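Local coordinates for probable zinc protease PqqL (Escherichia coli, PDB 6OFT), which probably acts as a zinc-dependent metalloendopeptidase of the M16 family in the periplasm, the crystallised chain being the first half of the protease, at residues A335-H348 / I451-A465. Sequence-based numbering, arbitrary orientation.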
ATOM      1  N   ALA A 335      -0.479  -1.328  28.434  1.00 30.80           N
ATOM      2  CA  ALA A 335       0.887  -1.847  28.457  1.00 29.78           C
ATOM      3  C   ALA A 335       0.886  -3.260  29.056  1.00 33.10           C
ATOM      4  O   ALA A 335       1.470  -4.172  28.458  1.00 30.33           O
ATOM      5  CB  ALA A 335       1.785  -0.917  29.263  1.00 30.62           C
ATOM      6  N   ASN A 336       0.171  -3.448  30.201  1.00 30.82           N
ATOM      7  CA  ASN A 336       0.042  -4.746  30.866  1.00 31.08           C
ATOM      8  C   ASN A 336      -0.528  -5.811  29.945  1.00 35.43           C
ATOM      9  O   ASN A 336       0.107  -6.855  29.785  1.00 35.65           O
ATOM     10  CB  ASN A 336      -0.736  -4.640  32.178  1.00 31.98           C
ATOM     11  CG  ASN A 336       0.141  -4.249  33.338  1.00 50.39           C
ATOM     12  OD1 ASN A 336       1.082  -4.955  33.698  1.00 46.54           O
ATOM     13  ND2 ASN A 336      -0.138  -3.118  33.950  1.00 42.29           N
ATOM     14  N   ALA A 337      -1.667  -5.520  29.272  1.00 31.06           N
ATOM     15  CA  ALA A 337      -2.327  -6.432  28.321  1.00 30.44           C
ATOM     16  C   ALA A 337      -1.414  -6.836  27.161  1.00 32.35           C
ATOM     17  O   ALA A 337      -1.345  -8.023  26.830  1.00 31.56           O
ATOM     18  CB  ALA A 337      -3.603  -5.803  27.781  1.00 31.45           C
ATOM     19  N   LEU A 338      -0.708  -5.853  26.557  1.00 26.58           N
ATOM     20  CA  LEU A 338       0.196  -6.090  25.443  1.00 25.56           C
ATOM     21  C   LEU A 338       1.377  -6.962  25.849  1.00 29.97           C
ATOM     22  O   LEU A 338       1.649  -7.956  25.175  1.00 29.18           O
ATOM     23  CB  LEU A 338       0.670  -4.757  24.799  1.00 24.97           C
ATOM     24  CG  LEU A 338       1.548  -4.842  23.522  1.00 28.59           C
ATOM     25  CD1 LEU A 338       0.898  -5.684  22.425  1.00 27.81           C
ATOM     26  CD2 LEU A 338       1.886  -3.445  22.997  1.00 28.73           C
ATOM     27  N   MET A 339       2.075  -6.583  26.938  1.00 27.44           N
ATOM     28  CA  MET A 339       3.236  -7.299  27.467  1.00 27.40           C
ATOM     29  C   MET A 339       2.891  -8.737  27.854  1.00 30.60           C
ATOM     30  O   MET A 339       3.683  -9.647  27.599  1.00 29.67           O
ATOM     31  CB  MET A 339       3.776  -6.553  28.701  1.00 30.69           C
ATOM     32  CG  MET A 339       5.280  -6.630  28.850  1.00 34.15           C
ATOM     33  SD  MET A 339       6.153  -5.731  27.539  1.00 37.06           S
ATOM     34  CE  MET A 339       5.799  -4.008  28.030  1.00 33.71           C
ATOM     35  N   ALA A 340       1.729  -8.925  28.511  1.00 27.37           N
ATOM     36  CA  ALA A 340       1.224 -10.220  28.970  1.00 27.80           C
ATOM     37  C   ALA A 340       0.969 -11.142  27.788  1.00 32.37           C
ATOM     38  O   ALA A 340       1.376 -12.297  27.851  1.00 31.80           O
ATOM     39  CB  ALA A 340      -0.062 -10.029  29.760  1.00 28.96           C
ATOM     40  N   GLU A 341       0.355 -10.624  26.687  1.00 28.78           N
ATOM     41  CA  GLU A 341       0.077 -11.436  25.498  1.00 28.12           C
ATOM     42  C   GLU A 341       1.349 -11.807  24.733  1.00 30.16           C
ATOM     43  O   GLU A 341       1.453 -12.929  24.254  1.00 29.78           O
ATOM     44  CB  GLU A 341      -0.958 -10.782  24.568  1.00 29.12           C
ATOM     45  CG  GLU A 341      -1.676 -11.825  23.714  1.00 41.98           C
ATOM     46  CD  GLU A 341      -2.392 -11.362  22.457  1.00 57.99           C
ATOM     47  OE1 GLU A 341      -3.098 -10.330  22.516  1.00 58.39           O
ATOM     48  OE2 GLU A 341      -2.267 -12.049  21.416  1.00 39.40           O
ATOM     49  N   LEU A 342       2.301 -10.880  24.622  1.00 26.09           N
ATOM     50  CA  LEU A 342       3.564 -11.129  23.919  1.00 25.69           C
ATOM     51  C   LEU A 342       4.420 -12.161  24.669  1.00 28.61           C
ATOM     52  O   LEU A 342       4.994 -13.042  24.039  1.00 27.33           O
ATOM     53  CB  LEU A 342       4.356  -9.822  23.676  1.00 25.31           C
ATOM     54  CG  LEU A 342       3.757  -8.775  22.723  1.00 28.48           C
ATOM     55  CD1 LEU A 342       4.522  -7.471  22.835  1.00 28.02           C
ATOM     56  CD2 LEU A 342       3.754  -9.249  21.263  1.00 28.41           C
ATOM     57  N   ALA A 343       4.467 -12.070  26.009  1.00 26.01           N
ATOM     58  CA  ALA A 343       5.209 -13.001  26.858  1.00 26.01           C
ATOM     59  C   ALA A 343       4.564 -14.400  26.884  1.00 29.91           C
ATOM     60  O   ALA A 343       5.292 -15.393  26.924  1.00 29.91           O
ATOM     61  CB  ALA A 343       5.324 -12.449  28.267  1.00 27.24           C
ATOM     62  N   THR A 344       3.213 -14.481  26.840  1.00 26.85           N
ATOM     63  CA  THR A 344       2.478 -15.759  26.813  1.00 27.01           C
ATOM     64  C   THR A 344       2.857 -16.563  25.537  1.00 31.29           C
ATOM     65  O   THR A 344       3.117 -17.768  25.622  1.00 30.91           O
ATOM     66  CB  THR A 344       0.957 -15.520  26.984  1.00 32.61           C
ATOM     67  OG1 THR A 344       0.739 -14.853  28.228  1.00 33.51           O
ATOM     68  CG2 THR A 344       0.151 -16.816  26.983  1.00 32.40           C
ATOM     69  N   ILE A 345       2.913 -15.875  24.374  1.00 28.14           N
ATOM     70  CA  ILE A 345       3.295 -16.459  23.075  1.00 26.53           C
ATOM     71  C   ILE A 345       4.787 -16.839  23.116  1.00 29.59           C
ATOM     72  O   ILE A 345       5.167 -17.877  22.561  1.00 28.56           O
ATOM     73  CB  ILE A 345       2.959 -15.522  21.887  1.00 28.70           C
ATOM     74  CG1 ILE A 345       1.466 -15.118  21.892  1.00 29.39           C
ATOM     75  CG2 ILE A 345       3.340 -16.174  20.545  1.00 28.24           C
ATOM     76  CD1 ILE A 345       1.124 -13.835  21.060  1.00 30.47           C
ATOM     77  N   ASP A 346       5.633 -16.007  23.781  1.00 25.41           N
ATOM     78  CA  ASP A 346       7.068 -16.312  23.926  1.00 25.19           C
ATOM     79  C   ASP A 346       7.264 -17.666  24.623  1.00 30.83           C
ATOM     80  O   ASP A 346       8.109 -18.461  24.213  1.00 30.61           O
ATOM     81  CB  ASP A 346       7.791 -15.242  24.766  1.00 25.94           C
ATOM     82  CG  ASP A 346       8.094 -13.918  24.103  1.00 28.37           C
ATOM     83  OD1 ASP A 346       8.032 -13.843  22.858  1.00 30.56           O
ATOM     84  OD2 ASP A 346       8.407 -12.954  24.832  1.00 31.70           O
ATOM     85  N   GLN A 347       6.477 -17.909  25.679  1.00 28.03           N
ATOM     86  CA  GLN A 347       6.567 -19.095  26.513  1.00 28.36           C
ATOM     87  C   GLN A 347       5.860 -20.344  25.961  1.00 33.83           C
ATOM     88  O   GLN A 347       6.396 -21.437  26.138  1.00 34.15           O
ATOM     89  CB  GLN A 347       6.073 -18.773  27.930  1.00 30.19           C
ATOM     90  CG  GLN A 347       7.056 -17.911  28.748  1.00 34.54           C
ATOM     91  CD  GLN A 347       6.481 -17.343  30.036  1.00 46.18           C
ATOM     92  OE1 GLN A 347       5.590 -17.915  30.671  1.00 41.31           O
ATOM     93  NE2 GLN A 347       6.999 -16.199  30.469  1.00 32.92           N
ATOM     94  N   HIS A 348       4.681 -20.210  25.300  1.00 31.10           N
ATOM     95  CA  HIS A 348       3.920 -21.387  24.849  1.00 31.51           C
ATOM     96  C   HIS A 348       3.493 -21.407  23.374  1.00 34.81           C
ATOM     97  O   HIS A 348       2.948 -22.417  22.931  1.00 34.57           O
ATOM     98  CB  HIS A 348       2.682 -21.583  25.743  1.00 33.09           C
ATOM     99  CG  HIS A 348       3.014 -21.635  27.199  1.00 37.27           C
ATOM    100  ND1 HIS A 348       3.506 -22.783  27.782  1.00 39.64           N
ATOM    101  CD2 HIS A 348       2.981 -20.650  28.127  1.00 39.01           C
ATOM    102  CE1 HIS A 348       3.734 -22.471  29.046  1.00 39.14           C
ATOM    103  NE2 HIS A 348       3.445 -21.194  29.294  1.00 39.21           N
ATOM    104  N   ILE A 451       8.609   0.549  30.752  1.00 24.94           N
ATOM    105  CA  ILE A 451       8.179  -0.387  29.703  1.00 23.09           C
ATOM    106  C   ILE A 451       9.016  -1.662  29.811  1.00 27.16           C
ATOM    107  O   ILE A 451       8.461  -2.769  29.868  1.00 25.80           O
ATOM    108  CB  ILE A 451       8.266   0.247  28.266  1.00 24.68           C
ATOM    109  CG1 ILE A 451       7.177   1.338  28.048  1.00 24.06           C
ATOM    110  CG2 ILE A 451       8.184  -0.839  27.177  1.00 24.26           C
ATOM    111  CD1 ILE A 451       7.293   2.193  26.771  1.00 24.97           C
ATOM    112  N   LEU A 452      10.319  -1.502  29.866  1.00 23.98           N
ATOM    113  CA  LEU A 452      11.258  -2.651  29.917  1.00 24.34           C
ATOM    114  C   LEU A 452      11.208  -3.337  31.285  1.00 29.72           C
ATOM    115  O   LEU A 452      11.433  -4.515  31.289  1.00 30.71           O
ATOM    116  CB  LEU A 452      12.662  -2.210  29.515  1.00 24.09           C
ATOM    117  CG  LEU A 452      12.811  -1.679  28.093  1.00 27.44           C
ATOM    118  CD1 LEU A 452      14.257  -1.661  27.677  1.00 27.57           C
ATOM    119  CD2 LEU A 452      11.987  -2.477  27.098  1.00 28.04           C
ATOM    120  N   ALA A 453      10.904  -2.642  32.379  1.00 27.21           N
ATOM    121  CA  ALA A 453      10.792  -3.317  33.683  1.00 27.45           C
ATOM    122  C   ALA A 453       9.536  -4.197  33.672  1.00 31.47           C
ATOM    123  O   ALA A 453       9.524  -5.268  34.283  1.00 31.89           O
ATOM    124  CB  ALA A 453      10.713  -2.300  34.815  1.00 28.68           C
ATOM    125  N   LEU A 454       8.489  -3.751  32.957  1.00 27.30           N
ATOM    126  CA  LEU A 454       7.251  -4.501  32.805  1.00 27.42           C
ATOM    127  C   LEU A 454       7.496  -5.730  31.925  1.00 33.51           C
ATOM    128  O   LEU A 454       6.982  -6.806  32.222  1.00 34.64           O
ATOM    129  CB  LEU A 454       6.139  -3.602  32.245  1.00 27.37           C
ATOM    130  CG  LEU A 454       4.703  -4.145  32.345  1.00 32.73           C
ATOM    131  CD1 LEU A 454       4.265  -4.357  33.830  1.00 33.14           C
ATOM    132  CD2 LEU A 454       3.726  -3.239  31.597  1.00 33.03           C
ATOM    133  N   GLU A 455       8.341  -5.604  30.935  1.00 29.83           N
ATOM    134  CA  GLU A 455       8.697  -6.735  30.050  1.00 29.16           C
ATOM    135  C   GLU A 455       9.486  -7.762  30.868  1.00 33.20           C
ATOM    136  O   GLU A 455       9.171  -8.921  30.785  1.00 32.53           O
ATOM    137  CB  GLU A 455       9.497  -6.223  28.855  1.00 29.77           C
ATOM    138  CG  GLU A 455       9.814  -7.266  27.813  1.00 34.48           C
ATOM    139  CD  GLU A 455      10.677  -6.733  26.689  1.00 51.79           C
ATOM    140  OE1 GLU A 455      11.871  -6.744  26.828  1.00 59.41           O
ATOM    141  OE2 GLU A 455      10.149  -6.273  25.727  1.00 43.40           O
ATOM    142  N   LYS A 456      10.444  -7.336  31.648  1.00 30.35           N
ATOM    143  CA  LYS A 456      11.259  -8.243  32.469  1.00 30.84           C
ATOM    144  C   LYS A 456      10.376  -8.985  33.490  1.00 34.82           C
ATOM    145  O   LYS A 456      10.562 -10.183  33.710  1.00 34.22           O
ATOM    146  CB  LYS A 456      12.380  -7.454  33.178  1.00 33.81           C
ATOM    147  CG  LYS A 456      13.372  -8.336  33.939  1.00 41.02           C
ATOM    148  CD  LYS A 456      14.155  -7.541  34.969  1.00 44.37           C
ATOM    149  CE  LYS A 456      15.228  -8.392  35.601  1.00 58.97           C
ATOM    150  NZ  LYS A 456      15.811  -7.746  36.807  1.00 71.61           N
ATOM    151  N   GLU A 457       9.435  -8.261  34.119  1.00 32.39           N
ATOM    152  CA  GLU A 457       8.464  -8.794  35.082  1.00 33.26           C
ATOM    153  C   GLU A 457       7.703  -9.966  34.430  1.00 36.06           C
ATOM    154  O   GLU A 457       7.672 -11.054  35.002  1.00 35.99           O
ATOM    155  CB  GLU A 457       7.482  -7.678  35.487  1.00 35.10           C
ATOM    156  CG  GLU A 457       6.438  -8.060  36.520  1.00 47.75           C
ATOM    157  CD  GLU A 457       5.471  -6.935  36.845  1.00 76.65           C
ATOM    158  OE1 GLU A 457       5.924  -5.894  37.374  1.00 68.93           O
ATOM    159  OE2 GLU A 457       4.259  -7.094  36.571  1.00 74.19           O
ATOM    160  N   TYR A 458       7.138  -9.743  33.224  1.00 31.32           N
ATOM    161  CA  TYR A 458       6.395 -10.759  32.475  1.00 31.46           C
ATOM    162  C   TYR A 458       7.280 -11.901  31.960  1.00 36.23           C
ATOM    163  O   TYR A 458       6.852 -13.056  32.014  1.00 36.14           O
ATOM    164  CB  TYR A 458       5.561 -10.135  31.350  1.00 31.33           C
ATOM    165  CG  TYR A 458       4.252  -9.568  31.855  1.00 32.72           C
ATOM    166  CD1 TYR A 458       3.184 -10.405  32.174  1.00 34.21           C
ATOM    167  CD2 TYR A 458       4.083  -8.198  32.030  1.00 33.41           C
ATOM    168  CE1 TYR A 458       1.980  -9.891  32.651  1.00 34.53           C
ATOM    169  CE2 TYR A 458       2.883  -7.672  32.512  1.00 34.59           C
ATOM    170  CZ  TYR A 458       1.831  -8.524  32.818  1.00 40.85           C
ATOM    171  OH  TYR A 458       0.639  -8.021  33.288  1.00 38.66           O
ATOM    172  N   ALA A 459       8.523 -11.593  31.529  1.00 32.62           N
ATOM    173  CA  ALA A 459       9.476 -12.592  31.035  1.00 32.82           C
ATOM    174  C   ALA A 459       9.884 -13.609  32.107  1.00 39.76           C
ATOM    175  O   ALA A 459      10.174 -14.760  31.770  1.00 38.73           O
ATOM    176  CB  ALA A 459      10.711 -11.913  30.476  1.00 33.06           C
ATOM    177  N   ASN A 460       9.940 -13.167  33.386  1.00 38.82           N
ATOM    178  CA  ASN A 460      10.322 -13.983  34.548  1.00 40.04           C
ATOM    179  C   ASN A 460       9.124 -14.622  35.269  1.00 45.01           C
ATOM    180  O   ASN A 460       9.315 -15.286  36.288  1.00 45.69           O
ATOM    181  CB  ASN A 460      11.207 -13.181  35.528  1.00 40.51           C
ATOM    182  CG  ASN A 460      12.480 -12.610  34.933  1.00 63.27           C
ATOM    183  OD1 ASN A 460      12.957 -11.557  35.357  1.00 62.96           O
ATOM    184  ND2 ASN A 460      13.072 -13.280  33.952  1.00 55.02           N
ATOM    185  N   LYS A 461       7.903 -14.423  34.743  1.00 41.29           N
ATOM    186  CA  LYS A 461       6.677 -15.026  35.274  1.00 41.72           C
ATOM    187  C   LYS A 461       6.482 -16.384  34.604  1.00 47.04           C
ATOM    188  O   LYS A 461       6.818 -16.543  33.427  1.00 46.58           O
ATOM    189  CB  LYS A 461       5.447 -14.160  34.944  1.00 43.14           C
ATOM    190  CG  LYS A 461       5.066 -13.142  36.004  1.00 50.54           C
ATOM    191  CD  LYS A 461       3.707 -12.539  35.687  1.00 56.74           C
ATOM    192  CE  LYS A 461       3.440 -11.269  36.456  1.00 67.99           C
ATOM    193  NZ  LYS A 461       2.017 -10.845  36.343  1.00 74.80           N
ATOM    194  N   LYS A 462       5.926 -17.356  35.341  1.00 44.93           N
ATOM    195  CA  LYS A 462       5.592 -18.669  34.801  1.00 45.02           C
ATOM    196  C   LYS A 462       4.124 -18.547  34.383  1.00 48.59           C
ATOM    197  O   LYS A 462       3.223 -18.889  35.155  1.00 49.49           O
ATOM    198  CB  LYS A 462       5.805 -19.781  35.848  1.00 49.13           C
ATOM    199  CG  LYS A 462       7.270 -20.126  36.095  1.00 67.49           C
ATOM    200  CD  LYS A 462       7.428 -21.036  37.307  1.00 81.60           C
ATOM    201  CE  LYS A 462       8.869 -21.184  37.732  1.00 95.76           C
ATOM    202  NZ  LYS A 462       9.017 -22.130  38.871  1.00107.54           N
ATOM    203  N   LEU A 463       3.890 -17.958  33.190  1.00 43.39           N
ATOM    204  CA  LEU A 463       2.553 -17.716  32.642  1.00 42.83           C
ATOM    205  C   LEU A 463       1.942 -18.994  32.093  1.00 47.89           C
ATOM    206  O   LEU A 463       2.669 -19.859  31.590  1.00 46.85           O
ATOM    207  CB  LEU A 463       2.568 -16.611  31.564  1.00 42.03           C
ATOM    208  CG  LEU A 463       2.933 -15.194  32.029  1.00 45.84           C
ATOM    209  CD1 LEU A 463       3.591 -14.414  30.914  1.00 44.85           C
ATOM    210  CD2 LEU A 463       1.716 -14.442  32.534  1.00 47.22           C
ATOM    211  N   ALA A 464       0.604 -19.115  32.206  1.00 45.70           N
ATOM    212  CA  ALA A 464      -0.161 -20.286  31.770  1.00 45.70           C
ATOM    213  C   ALA A 464      -0.459 -20.278  30.275  1.00 49.80           C
ATOM    214  O   ALA A 464      -0.679 -19.211  29.682  1.00 48.54           O
ATOM    215  CB  ALA A 464      -1.455 -20.393  32.563  1.00 47.09           C
ATOM    216  N   ALA A 465      -0.468 -21.488  29.671  1.00 46.65           N
ATOM    217  CA  ALA A 465      -0.746 -21.697  28.255  1.00 46.02           C
ATOM    218  C   ALA A 465      -2.185 -21.345  27.960  1.00 49.99           C
ATOM    219  O   ALA A 465      -3.077 -21.659  28.752  1.00 50.93           O
ATOM    220  CB  ALA A 465      -0.480 -23.144  27.872  1.00 46.98           C
TER
HETATM  221  O   HOH W   1       8.950 -15.111  28.754  1.00 37.79           O
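Met339 and Tyr458 act as reciprocal knobs where helix 335-348 meets helix 451-459, crossing at -40°. The Met339 chain, folded by two like-signed turns about CB-CG and CG-SD (the second 72°), drops among Ile451, Leu454, Glu455 and Tyr458; its SD lies 3.6 Å from Glu455 CB, while CE ends 4.1 Å from Ile451 CG2. In return the Tyr458 ring sits among Asn336, Met339, Ala340 and Ala343, one face laid over the Ala340 backbone and CE1 3.5 Å from Ala340 CB. Its hydroxyl, Tyr458 OH, donates to Asn336 OD1 at 3.1 Å, tilted off the amide plane. A phenylalanine here removes that hydroxyl and would probably leave Asn336 OD1 without this donor and its amide freer to turn.

Beyond the helix end, Leu463 CD1 packs on Ala343 CB at 3.7 Å, and the contact becomes polar. Gln347, its chain running out straight past CG (chi2 168°), brings its amide to this backbone: OE1 accepts from Leu463 N at 3.0 Å, in the carbonyl plane, while NE2 makes a weak bond to Lys461 O and reaches Ala459 O through a water. His348 NE2 donates to Leu463 O at 2.8 Å, with Ala465 CB over the ring face in a CH-pi contact.

Helix 331-348 covers strands 317-326 and 430-436, and the last helix of this M16 half lies along its flank, Ile451 also reaching Trp432 of strand 430-436. The chemistry implies two emphases: interlocking mainly holds the helix, whereas Gln347 and His348, bonding to backbone, largely hold the irregular tail, with Leu463 adding an apolar contact.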